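Local coordinates for DUF3863 domain-containing protein (Parabacteroides distasonis, PDB 3LM3) that is of unknown function but is probably a carbohydrate-active enzyme, a glycoside hydrolase or deacetylase, at residues Thr265-Phe270 against Glu312-Thr317. Sequence-based numbering, arbitrary orientation.
Sequences TEAIHF and ERWPDT
The indole of Trp-314 carries Phe-270 on one face and the extended chain of Arg-313, by CG, on the opposite one; that chain continues under the benzo ring, so that Trp-314 CZ2 lies over the rim of the guanidinium. Phe-270 CB stands 3.5 Å from the centroid of the five-membered ring and 14° off its normal, a CH-pi contact. Farther along, the phenyl edge faces the six-membered ring, with CD2 3.6 Å from Trp-314 CE3; planes 75° apart and centroids 5.2 Å apart define a T-shaped pair. Phe-270 CG lies beside the backbone N (chi1 -67°), which directs the ring's CE2 and CZ to the methyl CG2 of Thr-317. At the far end of the indole, Trp-314 CZ2 comes 3.7 Å from Ala-267 CA. The contact joins helix 255-277 to the end of helix 296-313, where a type I beta turn from Trp-314 to Thr-317 leads into strand 318-320, which pairs in parallel with strand 21-29; Phe-270 and Thr-317 both touch Val-23 of that strand. Trp-314 O accepts both Thr-317 N at 3.1 Å and Thr-317 OG1 at 2.8 Å, from the same face of its carbonyl plane. Trp-314 NE1 and Arg-313 NH2 both reach the carboxylate of Asp-271, while Glu-266 OE1 bonds Thr-310. A leucine in place of Trp-314 would probably leave Phe-270 without its aromatic partner and Asp-271 without the indole donor. Arg-313 NH2 comes 3.5 Å from Ala-267 CB.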
ATOM      1  N   THR A 265      11.749   1.167  -9.063  1.00  6.34           N
ATOM      2  CA  THR A 265      10.427   0.701  -8.682  1.00  6.22           C
ATOM      3  C   THR A 265       9.364   1.657  -9.177  1.00  6.90           C
ATOM      4  O   THR A 265       8.323   1.213  -9.717  1.00  6.95           O
ATOM      5  CB  THR A 265      10.341   0.472  -7.181  1.00  6.61           C
ATOM      6  OG1 THR A 265      11.336  -0.499  -6.779  1.00  7.79           O
ATOM      7  CG2 THR A 265       8.969  -0.028  -6.779  1.00  6.76           C
ATOM      8  N   GLU A 266       9.613   2.960  -9.056  1.00  6.23           N
ATOM      9  CA  GLU A 266       8.652   3.915  -9.620  1.00  6.14           C
ATOM     10  C   GLU A 266       8.501   3.775 -11.116  1.00  6.77           C
ATOM     11  O   GLU A 266       7.406   3.938 -11.657  1.00  7.43           O
ATOM     12  CB  GLU A 266       8.989   5.353  -9.257  1.00  6.08           C
ATOM     13  CG  GLU A 266       8.890   5.609  -7.795  1.00  7.42           C
ATOM     14  CD  GLU A 266       8.962   7.067  -7.461  1.00  8.63           C
ATOM     15  OE1 GLU A 266       9.785   7.809  -8.087  1.00  8.32           O
ATOM     16  OE2 GLU A 266       8.219   7.507  -6.574  1.00  8.70           O
ATOM     17  N   ALA A 267       9.600   3.457 -11.815  1.00  6.83           N
ATOM     18  CA  ALA A 267       9.559   3.349 -13.273  1.00  7.03           C
ATOM     19  C   ALA A 267       8.668   2.189 -13.759  1.00  7.63           C
ATOM     20  O   ALA A 267       8.137   2.250 -14.862  1.00  8.02           O
ATOM     21  CB  ALA A 267      10.964   3.224 -13.851  1.00  7.84           C
ATOM     22  N   ILE A 268       8.469   1.165 -12.931  1.00  7.63           N
ATOM     23  CA  ILE A 268       7.510   0.116 -13.255  1.00  7.26           C
ATOM     24  C   ILE A 268       6.143   0.725 -13.576  1.00  6.65           C
ATOM     25  O   ILE A 268       5.410   0.281 -14.480  1.00  7.84           O
ATOM     26  CB  ILE A 268       7.345  -0.874 -12.080  1.00  7.06           C
ATOM     27  CG1 ILE A 268       8.675  -1.541 -11.742  1.00  7.23           C
ATOM     28  CG2 ILE A 268       6.232  -1.933 -12.333  1.00  8.97           C
ATOM     29  CD1 ILE A 268       8.615  -2.385 -10.415  1.00  9.07           C
ATOM     30  N   HIS A 269       5.807   1.770 -12.825  1.00  6.83           N
ATOM     31  CA  HIS A 269       4.526   2.456 -12.898  1.00  7.53           C
ATOM     32  C   HIS A 269       4.511   3.647 -13.827  1.00  7.86           C
ATOM     33  O   HIS A 269       3.531   3.882 -14.533  1.00  8.05           O
ATOM     34  CB  HIS A 269       4.144   2.864 -11.478  1.00  6.94           C
ATOM     35  CG  HIS A 269       3.992   1.677 -10.607  1.00  7.04           C
ATOM     36  ND1 HIS A 269       2.822   0.947 -10.589  1.00  7.33           N
ATOM     37  CD2 HIS A 269       4.901   0.958  -9.916  1.00  7.45           C
ATOM     38  CE1 HIS A 269       3.004  -0.139  -9.866  1.00  7.11           C
ATOM     39  NE2 HIS A 269       4.261  -0.159  -9.445  1.00  6.40           N
ATOM     40  N   PHE A 270       5.579   4.422 -13.792  1.00  6.65           N
ATOM     41  CA  PHE A 270       5.601   5.712 -14.494  1.00  6.24           C
ATOM     42  C   PHE A 270       6.166   5.647 -15.910  1.00  7.49           C
ATOM     43  O   PHE A 270       5.981   6.596 -16.671  1.00  8.69           O
ATOM     44  CB  PHE A 270       6.366   6.724 -13.647  1.00  5.73           C
ATOM     45  CG  PHE A 270       5.694   7.113 -12.335  1.00  6.61           C
ATOM     46  CD1 PHE A 270       4.369   6.792 -12.057  1.00  7.74           C
ATOM     47  CD2 PHE A 270       6.391   7.887 -11.409  1.00  9.25           C
ATOM     48  CE1 PHE A 270       3.771   7.204 -10.870  1.00  7.91           C
ATOM     49  CE2 PHE A 270       5.790   8.292 -10.214  1.00  9.41           C
ATOM     50  CZ  PHE A 270       4.473   7.950  -9.967  1.00  8.78           C
ATOM     51  N   GLU A 312      12.164  15.242 -11.360  1.00  8.80           N
ATOM     52  CA  GLU A 312      13.123  15.454 -12.432  1.00 10.85           C
ATOM     53  C   GLU A 312      12.824  14.543 -13.619  1.00 10.44           C
ATOM     54  O   GLU A 312      12.815  14.991 -14.778  1.00 11.32           O
ATOM     55  CB  GLU A 312      14.539  15.212 -11.938  1.00 12.31           C
ATOM     56  CG  GLU A 312      15.621  15.366 -12.985  1.00 18.70           C
ATOM     57  CD  GLU A 312      16.995  15.212 -12.370  1.00 31.97           C
ATOM     58  OE1 GLU A 312      17.418  16.138 -11.641  1.00 42.82           O
ATOM     59  OE2 GLU A 312      17.630  14.158 -12.588  1.00 33.01           O
ATOM     60  N   ARG A 313      12.535  13.276 -13.337  1.00  8.33           N
ATOM     61  CA  ARG A 313      12.341  12.291 -14.390  1.00  8.74           C
ATOM     62  C   ARG A 313      10.932  12.311 -14.971  1.00  8.83           C
ATOM     63  O   ARG A 313      10.752  12.070 -16.163  1.00 10.05           O
ATOM     64  CB  ARG A 313      12.711  10.922 -13.846  1.00  9.16           C
ATOM     65  CG  ARG A 313      12.633   9.816 -14.844  1.00  9.97           C
ATOM     66  CD  ARG A 313      13.378   8.612 -14.343  1.00  9.39           C
ATOM     67  NE  ARG A 313      13.151   7.439 -15.165  1.00  9.33           N
ATOM     68  CZ  ARG A 313      13.604   6.214 -14.879  1.00  8.71           C
ATOM     69  NH1 ARG A 313      14.390   6.016 -13.818  1.00 11.31           N
ATOM     70  NH2 ARG A 313      13.266   5.180 -15.647  1.00  8.90           N
ATOM     71  N   TRP A 314       9.947  12.591 -14.118  1.00  8.65           N
ATOM     72  CA  TRP A 314       8.533  12.597 -14.474  1.00  8.13           C
ATOM     73  C   TRP A 314       7.920  13.909 -13.977  1.00  7.92           C
ATOM     74  O   TRP A 314       7.286  13.966 -12.928  1.00  8.33           O
ATOM     75  CB  TRP A 314       7.818  11.377 -13.867  1.00  7.93           C
ATOM     76  CG  TRP A 314       8.363  10.038 -14.324  1.00  6.39           C
ATOM     77  CD1 TRP A 314       8.191   9.429 -15.546  1.00  7.18           C
ATOM     78  CD2 TRP A 314       9.172   9.145 -13.545  1.00  6.82           C
ATOM     79  NE1 TRP A 314       8.846   8.218 -15.568  1.00  7.50           N
ATOM     80  CE2 TRP A 314       9.444   8.018 -14.350  1.00  7.24           C
ATOM     81  CE3 TRP A 314       9.679   9.174 -12.232  1.00  7.35           C
ATOM     82  CZ2 TRP A 314      10.199   6.930 -13.875  1.00  7.86           C
ATOM     83  CZ3 TRP A 314      10.431   8.103 -11.775  1.00  9.23           C
ATOM     84  CH2 TRP A 314      10.670   6.986 -12.594  1.00  9.01           C
ATOM     85  N   PRO A 315       8.169  15.006 -14.706  1.00  9.02           N
ATOM     86  CA  PRO A 315       7.868  16.338 -14.172  1.00  9.06           C
ATOM     87  C   PRO A 315       6.420  16.659 -13.925  1.00  9.76           C
ATOM     88  O   PRO A 315       6.139  17.538 -13.100  1.00 11.70           O
ATOM     89  CB  PRO A 315       8.474  17.297 -15.207  1.00 10.26           C
ATOM     90  CG  PRO A 315       8.975  16.490 -16.283  1.00 13.63           C
ATOM     91  CD  PRO A 315       8.998  15.061 -15.919  1.00 11.44           C
ATOM     92  N   ASP A 316       5.504  15.930 -14.565  1.00  9.42           N
ATOM     93  CA  ASP A 316       4.088  16.216 -14.345  1.00 11.70           C
ATOM     94  C   ASP A 316       3.458  15.316 -13.273  1.00  9.67           C
ATOM     95  O   ASP A 316       2.239  15.339 -13.100  1.00 10.93           O
ATOM     96  CB  ASP A 316       3.304  16.166 -15.662  1.00 14.80           C
ATOM     97  CG  ASP A 316       3.715  17.283 -16.649  1.00 23.40           C
ATOM     98  OD1 ASP A 316       4.114  18.396 -16.209  1.00 23.66           O
ATOM     99  OD2 ASP A 316       3.616  17.053 -17.881  1.00 30.13           O
ATOM    100  N   THR A 317       4.271  14.538 -12.565  1.00  8.60           N
ATOM    101  CA  THR A 317       3.752  13.712 -11.473  1.00  8.58           C
ATOM    102  C   THR A 317       3.040  14.560 -10.442  1.00  9.34           C
ATOM    103  O   THR A 317       3.547  15.599 -10.020  1.00  9.31           O
ATOM    104  CB  THR A 317       4.877  12.948 -10.761  1.00  7.56           C
ATOM    105  OG1 THR A 317       5.591  12.153 -11.723  1.00  9.97           O
ATOM    106  CG2 THR A 317       4.370  12.037  -9.635  1.00  8.93           C
TER